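Local coordinates for protein FMN reductase (NADPH) (PDB 3N2S) that uses NADPH to reduce flavin mononucleotide and also reduces nitroaromatic compounds, quinones and azo dyes, at residues N120-A125 with L130-I135; S33-S38 with Q44-I49; D207-R212 with S222-N227; E59-A64 with Y69-G74. One frame throughout, in Å; residues are numbered along the deposited sequence.

Contact 1: N120-A125 with L130-I135; sequences NMSIAA and LGICYI. With FMN (flavin mononucleotide), chain E.
Beside the FMN site of the nitroreductase fold, Ser122 and Ala125 on helix 104-127 pack against Ile132 and Tyr134 of strand 131-135, the strand whose far end lines the flavin pocket. The short helix and strand segments run nearly antiparallel, at 156°, with a closest axis approach of 8.1 Å. At the turn end, Leu130 N donates to Ala125 O (3.0 Å), closing the turn between helix and strand. Next along, Ala125 CB meets Ile132 CG2 at 3.6 Å. Because Ile132 carries CG1 between its backbone N and carbonyl carbon (chi1 68°), its two branches divide the helix face: CG2 goes to Ala125, while CD1 lies 3.7 Å from Ser122 OG. That hydroxyl is bonded chiefly to Ala118 O within its own helix; its 3.2 Å approach to Tyr134 OH is a weak hydrogen bond at most, and OG stands oblique to the Tyr134 ring. Tyr134 thus spans from helix to cofactor, with the flavin methyl C8M over one ring face and its own carbonyl O only 2.9 Å from flavin C4A. Cys133 SG lies 3.6 Å from flavin N1. Around this buried layer, helix 24-35 places Leu30 against Ala125, strand 155-164 runs beside strand 131-135 and adds Leu161 and Val163, and Leu116 of the second subunit packs on Tyr134.

Contact 2: S33-S38 with Q44-I49; sequences SAQAAS and QAYSII. With FMN (flavin mononucleotide), chain G.
Ala34 and Gln35, on helix 24-35, lie against Ile48 and Tyr46 of strand 46-51, a helix-on-sheet pairing in the alpha-beta-alpha sandwich of this nitroreductase. The apolar part is small: Ala34 CB meets Ile48 CD1 at 3.9 Å. The isoleucine reaches that far because its CG1 lies anti to the carbonyl carbon (chi1 -53°) and CD1 continues in extended form, while Phe77 and Phe79 of strand 75-82 also touch it. The tyrosine makes a different kind of contact, presenting its hydroxyl edge, near the ring plane, to the helix backbone, with OH 3.3 Å from Gln35 CA. Polar linkage across the gap runs through a water, which is 2.7 Å from Tyr46 OH and donates to Ala37 O at 2.9 Å, although more acceptors surround it than it has protons to give. Arg175 of the second subunit also donates to both Gln35 O and Ala37 O, so the backbone here is also held from across the dimer interface. There Ile48 and Ile49 pair in parallel with a strand of that subunit, carrying the sheet onward. The last contact is with the FMN that is hydrogen-bonded by Ser13 and Arg175 of the second subunit: Ser38 CB lies 3.4 Å from its ribityl O3'.

Contact 3: D207-R212 with S222-N227; sequences DYYRER and SDQILN
Tyr209 and Gln224 make the whole of this contact, two long side chains meeting between helices whose nearest CA atoms, those of these same residues, are 11.2 Å apart. Tyr209 sends its ring out beside its own backbone N, CG being anti to the carbonyl carbon (chi1 -68°). Gln224 differs: CG stands anti to the backbone N (chi1 -172°) and the chain stays extended to the amide, which is how it spans its half of the gap. Ring and amide planes are almost perpendicular, and the phenol oxygen sits in front of the amide end, facing OE1 and NE2 together. Tyr209 OH donates to Gln224 OE1 at 2.7 Å; its frontal position explains the C=O...donor angle of only 103°, with the donor not far from the carbonyl plane. Gln224 NE2 is also close, 3.0 Å from Tyr209 OH. The two helices, 191-213 and 221-229, follow one another through a short connection in the part of the chain beyond the central sheet. This two-helix excursion stands beside a flavin site, the Tyr209 side chain lying about 7 Å from a bound FMN, and against the second subunit: Tyr42 of that chain packs on both Tyr209 and Gln224, and Lys93 of it forms a salt bridge with Asp223. On the first helix, Arg212 CD lies in plane at the edge of the Tyr209 ring. Next to Tyr209 in sequence, Arg210 reaches back about one turn to Asp207 OD2 in a salt bridge, end-on through NH1 (2.7 Å) and NH2 (2.8 Å), the carboxylate oxygen lying almost in the guanidinium plane, while Asp207 OD1 pairs with Lys203.

Contact 4: E59-A64 with Y69-G74; sequences ELSVLA and YVEKNG. With FMN (flavin mononucleotide), chain E.
Beside Ser61 and Val70, which join helix 54-63 to the loop that follows it in the FMN pocket of the nitroreductase fold, the ring of Tyr69 meets the flavin at an edge: FMN O2 lies near the ring plane, and Tyr69 OH donates to it at 2.8 Å. Arg15, Phe17 and Ile135 also pack about this ring. A second flat group is the amide of Asn73, whose ND2 donates to Tyr69 O at 2.8 Å (N-H...O angle 153°), tilted from the carbonyl plane, and weakly to Val70 O. One nitrogen therefore bridges two successive carbonyls and braces the loop between the flavin-binding tyrosine and strand 75-82. Packing onto the helix is done mainly by Val70. Its CG1 is anti to the backbone N (chi1 164°) and reaches the helix backbone, 3.6 Å from Ser61 N. Val70 CB and Ser61 CB are 3.9 Å apart, and Leu60 CB meets Val70 CG1 more loosely, at 4.2 Å. Ser61 turns its hydroxyl to Gln67 O, in the connection between the two segments, and Gln67 itself bonds FMN through OE1. Glu71, partly exposed, touches the helix through one methylene: Glu71 CG is 3.9 Å from Ser61 CB.

Along the chain the contacts come in series: contact 2, contact 4, contact 1, then contact 3. Contacts 1 and 2, with centres about 14 Å apart, reach the two strands that are outermost within this chain in one four-stranded antiparallel sheet, through helices 104-127 and 24-35, which touch where Asn120 OD1 approaches the backbone at Ser33 and Ala37. Contact 4, its centre about 15 Å from that of contact 1, shares its FMN: Ile135 packs on Tyr69, Ala64 and Val70. Contacts 2 and 3, centres about 34 Å apart, lie on opposite sides of the chain's centre. Contact 2 meets the other flavin, and contacts 1 to 3 all touch the second subunit, consistent with flavin sites formed at the dimer interface, with residues from both subunits.

Contact 1: N120-A125 with L130-I135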
# COMPACT_ATOMS: atom_id res chain seq x y z
N ASN A 120 -6.77 -0.49 -5.04
CA ASN A 120 -8.18 -0.28 -5.37
C ASN A 120 -8.32 -0.11 -6.88
O ASN A 120 -9.22 -0.71 -7.49
CB ASN A 120 -8.72 0.97 -4.67
CG ASN A 120 -9.62 0.68 -3.50
OD1 ASN A 120 -10.22 1.57 -2.91
ND2 ASN A 120 -9.73 -0.58 -3.13
N MSE A 121 -7.42 0.69 -7.50
CA MSE A 121 -7.42 0.86 -8.96
C MSE A 121 -7.21 -0.49 -9.66
O MSE A 121 -7.89 -0.78 -10.65
CB MSE A 121 -6.34 1.87 -9.43
CG MSE A 121 -6.38 2.07 -10.95
SE MSE A 121 -5.16 3.37 -11.67
CE MSE A 121 -6.03 5.05 -11.02
N SER A 122 -6.27 -1.31 -9.14
CA SER A 122 -5.95 -2.60 -9.75
C SER A 122 -7.17 -3.53 -9.73
O SER A 122 -7.51 -4.12 -10.77
CB SER A 122 -4.75 -3.25 -9.04
OG SER A 122 -3.59 -2.46 -9.23
N ILE A 123 -7.84 -3.64 -8.57
CA ILE A 123 -9.04 -4.50 -8.44
C ILE A 123 -10.17 -3.98 -9.35
O ILE A 123 -10.84 -4.77 -10.02
CB ILE A 123 -9.49 -4.64 -6.97
CG1 ILE A 123 -8.39 -5.30 -6.10
CG2 ILE A 123 -10.80 -5.43 -6.85
CD1 ILE A 123 -8.54 -4.75 -4.61
N ALA A 124 -10.37 -2.65 -9.36
CA ALA A 124 -11.39 -2.06 -10.24
C ALA A 124 -11.09 -2.41 -11.71
O ALA A 124 -11.99 -2.88 -12.40
CB ALA A 124 -11.43 -0.55 -10.05
N ALA A 125 -9.82 -2.27 -12.16
CA ALA A 125 -9.43 -2.58 -13.55
C ALA A 125 -9.65 -4.05 -13.89
O ALA A 125 -10.27 -4.37 -14.91
CB ALA A 125 -7.98 -2.19 -13.81
N LEU A 130 -9.88 -5.79 -17.51
CA LEU A 130 -8.61 -5.22 -17.93
C LEU A 130 -7.47 -5.93 -17.18
O LEU A 130 -7.70 -6.55 -16.15
CB LEU A 130 -8.55 -3.69 -17.68
CG LEU A 130 -9.59 -2.82 -18.40
CD1 LEU A 130 -9.71 -1.45 -17.74
CD2 LEU A 130 -9.28 -2.70 -19.89
N GLY A 131 -6.27 -5.84 -17.73
CA GLY A 131 -5.07 -6.38 -17.12
C GLY A 131 -4.25 -5.25 -16.53
O GLY A 131 -4.36 -4.09 -16.98
N ILE A 132 -3.47 -5.56 -15.47
CA ILE A 132 -2.60 -4.58 -14.83
C ILE A 132 -1.21 -5.16 -14.59
O ILE A 132 -1.05 -6.37 -14.41
CB ILE A 132 -3.19 -3.98 -13.50
CG1 ILE A 132 -3.29 -5.02 -12.33
CG2 ILE A 132 -4.53 -3.26 -13.70
CD1 ILE A 132 -2.03 -5.10 -11.38
N CYS A 133 -0.22 -4.26 -14.47
CA CYS A 133 1.13 -4.60 -14.05
C CYS A 133 1.73 -3.41 -13.35
O CYS A 133 1.79 -2.32 -13.93
CB CYS A 133 2.02 -5.11 -15.19
SG CYS A 133 3.56 -5.89 -14.60
N TYR A 134 2.13 -3.60 -12.08
CA TYR A 134 2.82 -2.56 -11.31
C TYR A 134 4.21 -2.43 -11.88
O TYR A 134 4.77 -3.42 -12.34
CB TYR A 134 2.93 -2.97 -9.84
CG TYR A 134 1.69 -2.73 -9.03
CD1 TYR A 134 1.58 -1.62 -8.20
CD2 TYR A 134 0.63 -3.63 -9.06
CE1 TYR A 134 0.44 -1.39 -7.43
CE2 TYR A 134 -0.51 -3.43 -8.28
CZ TYR A 134 -0.60 -2.30 -7.48
OH TYR A 134 -1.70 -2.11 -6.70
N ILE A 135 4.78 -1.21 -11.88
CA ILE A 135 6.11 -0.93 -12.43
C ILE A 135 6.97 -0.17 -11.41
O ILE A 135 6.99 1.07 -11.40
CB ILE A 135 6.06 -0.18 -13.81
CG1 ILE A 135 5.07 -0.87 -14.84
CG2 ILE A 135 7.51 0.04 -14.39
CD1 ILE A 135 5.49 -2.29 -15.38
N1 FMN E . 6.61 -6.45 -12.81
C2 FMN E . 7.34 -6.03 -13.87
O2 FMN E . 7.33 -6.67 -14.94
N3 FMN E . 8.10 -4.91 -13.79
C4 FMN E . 8.20 -4.06 -12.72
O4 FMN E . 8.91 -3.04 -12.72
C4A FMN E . 7.41 -4.45 -11.54
N5 FMN E . 7.38 -3.68 -10.48
C5A FMN E . 6.48 -4.03 -9.45
C6 FMN E . 6.37 -3.13 -8.35
C7 FMN E . 5.43 -3.35 -7.35
C7M FMN E . 5.26 -2.31 -6.25
C8 FMN E . 4.63 -4.56 -7.36
C8M FMN E . 3.66 -4.87 -6.28
C9 FMN E . 4.75 -5.49 -8.44
C9A FMN E . 5.68 -5.26 -9.49
N10 FMN E . 5.78 -6.08 -10.64
C10 FMN E . 6.57 -5.73 -11.69
C1' FMN E . 4.96 -7.31 -10.73
C2' FMN E . 5.57 -8.40 -9.83
O2' FMN E . 6.66 -8.88 -10.49
C3' FMN E . 4.52 -9.50 -9.71
O3' FMN E . 3.37 -8.93 -9.02
C4' FMN E . 5.09 -10.79 -8.97
O4' FMN E . 5.95 -11.47 -9.89
C5' FMN E . 3.92 -11.77 -8.68
O5' FMN E . 3.32 -12.11 -9.96
P FMN E . 1.73 -11.95 -10.24
O1P FMN E . 0.97 -12.83 -9.28
O2P FMN E . 1.71 -12.32 -11.70
O3P FMN E . 1.49 -10.44 -10.10

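Contact 2: S33-S38 with Q44-I49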
# COMPACT_ATOMS: atom_id res chain seq x y z
N SER A 33 -12.12 4.97 -8.01
CA SER A 33 -11.94 3.73 -7.26
C SER A 33 -10.72 3.82 -6.36
O SER A 33 -10.79 3.47 -5.18
CB SER A 33 -11.81 2.54 -8.21
OG SER A 33 -13.04 2.31 -8.88
N ALA A 34 -9.61 4.33 -6.91
CA ALA A 34 -8.35 4.56 -6.19
C ALA A 34 -8.61 5.48 -5.00
O ALA A 34 -8.27 5.14 -3.87
CB ALA A 34 -7.32 5.20 -7.13
N GLN A 35 -9.28 6.64 -5.25
CA GLN A 35 -9.57 7.62 -4.21
C GLN A 35 -10.42 7.10 -3.07
O GLN A 35 -10.28 7.59 -1.96
CB GLN A 35 -10.22 8.88 -4.81
CG GLN A 35 -9.30 9.68 -5.73
CD GLN A 35 -9.95 10.99 -6.03
OE1 GLN A 35 -9.79 11.98 -5.30
NE2 GLN A 35 -10.65 11.03 -7.15
N ALA A 36 -11.29 6.11 -3.34
CA ALA A 36 -12.22 5.54 -2.35
C ALA A 36 -11.53 4.74 -1.24
O ALA A 36 -12.17 4.42 -0.24
CB ALA A 36 -13.24 4.66 -3.07
N ALA A 37 -10.23 4.42 -1.39
CA ALA A 37 -9.48 3.67 -0.37
C ALA A 37 -9.40 4.47 0.93
O ALA A 37 -9.44 5.70 0.91
CB ALA A 37 -8.05 3.38 -0.88
N SER A 38 -9.28 3.76 2.05
CA SER A 38 -9.04 4.38 3.36
C SER A 38 -7.76 5.22 3.25
O SER A 38 -6.89 4.95 2.40
CB SER A 38 -8.81 3.30 4.42
OG SER A 38 -9.98 2.53 4.62
N GLN A 44 -5.06 11.80 2.54
CA GLN A 44 -5.03 11.49 1.10
C GLN A 44 -3.67 11.92 0.51
O GLN A 44 -3.61 12.71 -0.44
CB GLN A 44 -6.22 12.17 0.37
CG GLN A 44 -7.58 11.70 0.88
CD GLN A 44 -8.70 12.67 0.56
OE1 GLN A 44 -9.24 12.69 -0.53
NE2 GLN A 44 -9.11 13.45 1.52
N ALA A 45 -2.59 11.42 1.12
CA ALA A 45 -1.21 11.83 0.83
C ALA A 45 -0.60 11.23 -0.45
O ALA A 45 0.50 10.71 -0.44
CB ALA A 45 -0.32 11.58 2.04
N TYR A 46 -1.32 11.38 -1.57
CA TYR A 46 -0.86 10.84 -2.85
C TYR A 46 -1.36 11.64 -4.03
O TYR A 46 -2.32 12.42 -3.92
CB TYR A 46 -1.29 9.35 -2.99
CG TYR A 46 -2.79 9.15 -2.90
CD1 TYR A 46 -3.59 9.18 -4.04
CD2 TYR A 46 -3.41 9.00 -1.66
CE1 TYR A 46 -4.98 9.10 -3.95
CE2 TYR A 46 -4.80 8.90 -1.56
CZ TYR A 46 -5.58 8.96 -2.70
OH TYR A 46 -6.93 8.86 -2.59
N SER A 47 -0.74 11.41 -5.19
CA SER A 47 -1.12 11.93 -6.49
C SER A 47 -0.95 10.85 -7.51
O SER A 47 -0.16 9.91 -7.30
CB SER A 47 -0.30 13.17 -6.86
OG SER A 47 -1.00 14.31 -6.39
N ILE A 48 -1.75 10.91 -8.58
CA ILE A 48 -1.74 9.94 -9.67
C ILE A 48 -1.48 10.70 -10.95
O ILE A 48 -2.25 11.60 -11.30
CB ILE A 48 -3.07 9.14 -9.73
CG1 ILE A 48 -3.43 8.51 -8.36
CG2 ILE A 48 -3.03 8.10 -10.86
CD1 ILE A 48 -4.91 8.00 -8.24
N ILE A 49 -0.39 10.37 -11.65
CA ILE A 49 -0.10 11.06 -12.91
C ILE A 49 -0.43 10.08 -14.05
O ILE A 49 0.20 9.03 -14.15
CB ILE A 49 1.34 11.62 -12.99
CG1 ILE A 49 1.63 12.54 -11.76
CG2 ILE A 49 1.56 12.39 -14.34
CD1 ILE A 49 3.02 12.91 -11.58
N1 FMN G . -9.08 5.20 11.80
C2 FMN G . -9.14 5.06 13.16
O2 FMN G . -10.20 5.23 13.77
N3 FMN G . -8.01 4.77 13.86
C4 FMN G . -6.77 4.53 13.38
O4 FMN G . -5.83 4.26 14.06
C4A FMN G . -6.67 4.61 11.90
N5 FMN G . -5.53 4.33 11.30
C5A FMN G . -5.53 4.30 9.89
C6 FMN G . -4.31 3.88 9.27
C7 FMN G . -4.25 3.72 7.88
C7M FMN G . -2.98 3.21 7.26
C8 FMN G . -5.41 4.08 7.06
C8M FMN G . -5.38 3.97 5.61
C9 FMN G . -6.60 4.53 7.68
C9A FMN G . -6.68 4.65 9.10
N10 FMN G . -7.87 4.99 9.78
C10 FMN G . -7.95 4.96 11.15
C1' FMN G . -9.09 5.30 9.02
C2' FMN G . -9.00 6.70 8.42
O2' FMN G . -9.22 7.61 9.49
C3' FMN G . -10.13 6.82 7.40
O3' FMN G . -9.85 5.92 6.32
C4' FMN G . -10.30 8.29 6.87
O4' FMN G . -10.84 9.12 7.92
C5' FMN G . -11.29 8.34 5.66
O5' FMN G . -12.54 7.84 6.13
P FMN G . -13.26 6.62 5.38
O1P FMN G . -14.45 6.31 6.31
O2P FMN G . -12.35 5.36 5.50
O3P FMN G . -13.56 6.91 3.92
O HOH W 1 -7.52 7.53 -0.35

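Contact 3: D207-R212 with S222-N227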
# COMPACT_ATOMS: atom_id res chain seq x y z
N ASP A 207 8.81 -26.69 -9.35
CA ASP A 207 7.87 -27.46 -10.18
C ASP A 207 7.11 -26.54 -11.14
O ASP A 207 6.91 -26.90 -12.31
CB ASP A 207 6.85 -28.24 -9.33
CG ASP A 207 7.35 -29.48 -8.58
OD1 ASP A 207 6.59 -30.02 -7.77
OD2 ASP A 207 8.54 -29.84 -8.76
N TYR A 208 6.67 -25.38 -10.64
CA TYR A 208 5.96 -24.38 -11.44
C TYR A 208 6.80 -23.94 -12.66
O TYR A 208 6.29 -23.93 -13.78
CB TYR A 208 5.58 -23.16 -10.57
CG TYR A 208 4.96 -22.03 -11.36
CD1 TYR A 208 3.60 -22.04 -11.66
CD2 TYR A 208 5.73 -20.97 -11.83
CE1 TYR A 208 3.02 -21.01 -12.40
CE2 TYR A 208 5.17 -19.95 -12.58
CZ TYR A 208 3.81 -19.96 -12.85
OH TYR A 208 3.25 -18.93 -13.55
N TYR A 209 8.07 -23.57 -12.43
CA TYR A 209 8.95 -23.17 -13.53
C TYR A 209 9.24 -24.30 -14.50
O TYR A 209 9.26 -24.05 -15.71
CB TYR A 209 10.25 -22.51 -13.04
CG TYR A 209 10.02 -21.17 -12.39
CD1 TYR A 209 9.22 -20.20 -12.99
CD2 TYR A 209 10.62 -20.85 -11.18
CE1 TYR A 209 9.00 -18.96 -12.40
CE2 TYR A 209 10.43 -19.60 -10.58
CZ TYR A 209 9.60 -18.67 -11.18
OH TYR A 209 9.39 -17.44 -10.61
N ARG A 210 9.45 -25.53 -13.99
CA ARG A 210 9.68 -26.71 -14.82
C ARG A 210 8.50 -26.90 -15.76
O ARG A 210 8.70 -26.97 -16.97
CB ARG A 210 9.89 -27.96 -13.94
CG ARG A 210 10.83 -29.01 -14.53
CD ARG A 210 11.06 -30.20 -13.60
NE ARG A 210 11.44 -29.80 -12.25
CZ ARG A 210 10.64 -29.87 -11.19
NH1 ARG A 210 9.40 -30.35 -11.31
NH2 ARG A 210 11.06 -29.47 -10.00
N GLU A 211 7.26 -26.87 -15.21
CA GLU A 211 5.99 -27.01 -15.94
C GLU A 211 5.79 -25.89 -16.98
O GLU A 211 5.53 -26.19 -18.14
CB GLU A 211 4.79 -27.09 -14.96
CG GLU A 211 3.50 -27.60 -15.56
CD GLU A 211 2.40 -28.02 -14.59
OE1 GLU A 211 1.33 -27.35 -14.58
OE2 GLU A 211 2.58 -29.03 -13.87
N ARG A 212 5.94 -24.61 -16.55
CA ARG A 212 5.77 -23.40 -17.36
C ARG A 212 6.79 -23.29 -18.52
O ARG A 212 6.41 -22.87 -19.62
CB ARG A 212 5.82 -22.16 -16.43
CG ARG A 212 6.04 -20.80 -17.09
CD ARG A 212 7.07 -19.97 -16.33
NE ARG A 212 7.27 -18.66 -16.95
CZ ARG A 212 7.12 -17.50 -16.33
NH1 ARG A 212 6.79 -17.47 -15.04
NH2 ARG A 212 7.30 -16.36 -16.98
N SER A 222 13.51 -19.25 -3.10
CA SER A 222 14.58 -18.71 -2.27
C SER A 222 15.84 -18.36 -3.10
O SER A 222 16.40 -17.30 -2.89
CB SER A 222 14.90 -19.65 -1.11
OG SER A 222 15.33 -20.90 -1.61
N ASP A 223 16.19 -19.18 -4.10
CA ASP A 223 17.32 -18.84 -4.98
C ASP A 223 16.99 -17.64 -5.89
O ASP A 223 17.84 -16.77 -6.03
CB ASP A 223 17.74 -20.04 -5.82
CG ASP A 223 18.57 -21.08 -5.05
OD1 ASP A 223 19.01 -20.77 -3.91
OD2 ASP A 223 18.80 -22.16 -5.60
N GLN A 224 15.77 -17.58 -6.44
CA GLN A 224 15.32 -16.47 -7.29
C GLN A 224 15.29 -15.14 -6.53
O GLN A 224 15.88 -14.17 -7.00
CB GLN A 224 13.93 -16.78 -7.87
CG GLN A 224 13.46 -15.77 -8.91
CD GLN A 224 12.07 -16.06 -9.44
OE1 GLN A 224 11.19 -16.59 -8.75
NE2 GLN A 224 11.88 -15.77 -10.70
N ILE A 225 14.64 -15.09 -5.35
CA ILE A 225 14.52 -13.84 -4.59
C ILE A 225 15.85 -13.27 -4.13
O ILE A 225 16.04 -12.05 -4.22
CB ILE A 225 13.37 -13.77 -3.53
CG1 ILE A 225 13.49 -14.85 -2.45
CG2 ILE A 225 12.00 -13.79 -4.20
CD1 ILE A 225 14.04 -14.39 -1.18
N LEU A 226 16.77 -14.14 -3.70
CA LEU A 226 18.09 -13.74 -3.25
C LEU A 226 18.97 -13.26 -4.41
O LEU A 226 19.67 -12.27 -4.26
CB LEU A 226 18.77 -14.89 -2.47
CG LEU A 226 18.11 -15.26 -1.11
CD1 LEU A 226 18.77 -16.47 -0.51
CD2 LEU A 226 18.10 -14.11 -0.12
N ASN A 227 18.90 -13.95 -5.58
CA ASN A 227 19.61 -13.55 -6.79
C ASN A 227 19.22 -12.12 -7.21
O ASN A 227 20.09 -11.29 -7.44
CB ASN A 227 19.31 -14.52 -7.95
CG ASN A 227 20.04 -14.21 -9.23
OD1 ASN A 227 19.44 -13.90 -10.26
ND2 ASN A 227 21.36 -14.26 -9.19

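Contact 4: E59-A64 with Y69-G74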
# COMPACT_ATOMS: atom_id res chain seq x y z
N GLU A 59 10.22 7.31 -22.42
CA GLU A 59 11.29 7.62 -21.47
C GLU A 59 11.14 6.79 -20.21
O GLU A 59 12.12 6.23 -19.73
CB GLU A 59 11.28 9.11 -21.08
CG GLU A 59 11.69 10.08 -22.17
CD GLU A 59 11.47 11.51 -21.74
OE1 GLU A 59 10.30 11.97 -21.73
OE2 GLU A 59 12.46 12.15 -21.34
N LEU A 60 9.92 6.72 -19.65
CA LEU A 60 9.66 5.95 -18.43
C LEU A 60 9.94 4.47 -18.64
O LEU A 60 10.51 3.83 -17.76
CB LEU A 60 8.21 6.18 -17.94
CG LEU A 60 7.88 7.62 -17.48
CD1 LEU A 60 6.40 7.80 -17.27
CD2 LEU A 60 8.70 8.05 -16.24
N SER A 61 9.58 3.93 -19.82
CA SER A 61 9.86 2.53 -20.15
C SER A 61 11.38 2.28 -20.06
O SER A 61 11.81 1.31 -19.45
CB SER A 61 9.36 2.21 -21.56
OG SER A 61 9.85 0.94 -21.95
N VAL A 62 12.18 3.18 -20.68
CA VAL A 62 13.65 3.08 -20.69
C VAL A 62 14.19 3.16 -19.27
O VAL A 62 14.96 2.27 -18.85
CB VAL A 62 14.32 4.13 -21.61
CG1 VAL A 62 15.84 4.11 -21.47
CG2 VAL A 62 13.92 3.89 -23.06
N LEU A 63 13.77 4.19 -18.51
CA LEU A 63 14.20 4.38 -17.11
C LEU A 63 13.83 3.18 -16.26
O LEU A 63 14.60 2.80 -15.39
CB LEU A 63 13.63 5.70 -16.52
CG LEU A 63 14.07 7.00 -17.22
CD1 LEU A 63 13.21 8.20 -16.78
CD2 LEU A 63 15.56 7.26 -17.04
N ALA A 64 12.69 2.52 -16.56
CA ALA A 64 12.21 1.34 -15.82
C ALA A 64 12.99 0.04 -16.14
O ALA A 64 12.75 -1.02 -15.54
CB ALA A 64 10.71 1.15 -16.06
N TYR A 69 5.65 -2.89 -22.00
CA TYR A 69 4.28 -2.80 -21.51
C TYR A 69 4.01 -1.49 -20.73
O TYR A 69 2.88 -1.24 -20.33
CB TYR A 69 3.89 -4.07 -20.73
CG TYR A 69 5.02 -4.66 -19.89
CD1 TYR A 69 5.11 -4.40 -18.52
CD2 TYR A 69 5.98 -5.50 -20.47
CE1 TYR A 69 6.14 -4.96 -17.75
CE2 TYR A 69 7.02 -6.04 -19.71
CZ TYR A 69 7.09 -5.77 -18.35
OH TYR A 69 8.09 -6.33 -17.61
N VAL A 70 5.03 -0.63 -20.60
CA VAL A 70 4.93 0.71 -20.01
C VAL A 70 4.48 1.63 -21.18
O VAL A 70 3.67 2.54 -20.97
CB VAL A 70 6.28 1.17 -19.39
CG1 VAL A 70 6.32 2.68 -19.13
CG2 VAL A 70 6.58 0.39 -18.10
N GLU A 71 5.03 1.40 -22.41
CA GLU A 71 4.65 2.19 -23.60
C GLU A 71 3.38 1.66 -24.20
O GLU A 71 2.52 2.44 -24.58
CB GLU A 71 5.71 2.11 -24.72
CG GLU A 71 6.97 2.90 -24.51
CD GLU A 71 7.81 2.99 -25.78
OE1 GLU A 71 8.87 2.33 -25.83
OE2 GLU A 71 7.42 3.73 -26.71
N LYS A 72 3.32 0.32 -24.41
CA LYS A 72 2.18 -0.34 -25.06
C LYS A 72 1.20 -0.84 -24.04
O LYS A 72 1.33 -1.95 -23.52
CB LYS A 72 2.65 -1.49 -25.98
CG LYS A 72 1.56 -1.99 -26.93
CD LYS A 72 2.00 -3.22 -27.73
CE LYS A 72 1.13 -3.47 -28.95
NZ LYS A 72 -0.26 -3.84 -28.58
N ASN A 73 0.16 -0.02 -23.78
CA ASN A 73 -0.92 -0.31 -22.84
C ASN A 73 -2.11 0.63 -23.12
O ASN A 73 -2.02 1.46 -24.02
CB ASN A 73 -0.41 -0.19 -21.36
CG ASN A 73 0.21 1.14 -21.04
OD1 ASN A 73 -0.31 2.20 -21.42
ND2 ASN A 73 1.37 1.14 -20.38
N GLY A 74 -3.18 0.52 -22.34
CA GLY A 74 -4.36 1.37 -22.48
C GLY A 74 -4.18 2.74 -21.85
O GLY A 74 -4.84 3.71 -22.26
N1 FMN E . 6.61 -6.45 -12.81
C2 FMN E . 7.34 -6.03 -13.87
O2 FMN E . 7.33 -6.67 -14.94
N3 FMN E . 8.10 -4.91 -13.79
C4 FMN E . 8.20 -4.06 -12.72
O4 FMN E . 8.91 -3.04 -12.72
C4A FMN E . 7.41 -4.45 -11.54
N5 FMN E . 7.38 -3.68 -10.48
C5A FMN E . 6.48 -4.03 -9.45
C6 FMN E . 6.37 -3.13 -8.35
C7 FMN E . 5.43 -3.35 -7.35
C7M FMN E . 5.26 -2.31 -6.25
C8 FMN E . 4.63 -4.56 -7.36
C8M FMN E . 3.66 -4.87 -6.28
C9 FMN E . 4.75 -5.49 -8.44
C9A FMN E . 5.68 -5.26 -9.49
N10 FMN E . 5.78 -6.08 -10.64
C10 FMN E . 6.57 -5.73 -11.69
C1' FMN E . 4.96 -7.31 -10.73
C2' FMN E . 5.57 -8.40 -9.83
O2' FMN E . 6.66 -8.88 -10.49
C3' FMN E . 4.52 -9.50 -9.71
O3' FMN E . 3.37 -8.93 -9.02
C4' FMN E . 5.09 -10.79 -8.97
O4' FMN E . 5.95 -11.47 -9.89
C5' FMN E . 3.92 -11.77 -8.68
O5' FMN E . 3.32 -12.11 -9.96
P FMN E . 1.73 -11.95 -10.24
O1P FMN E . 0.97 -12.83 -9.28
O2P FMN E . 1.71 -12.32 -11.70
O3P FMN E . 1.49 -10.44 -10.10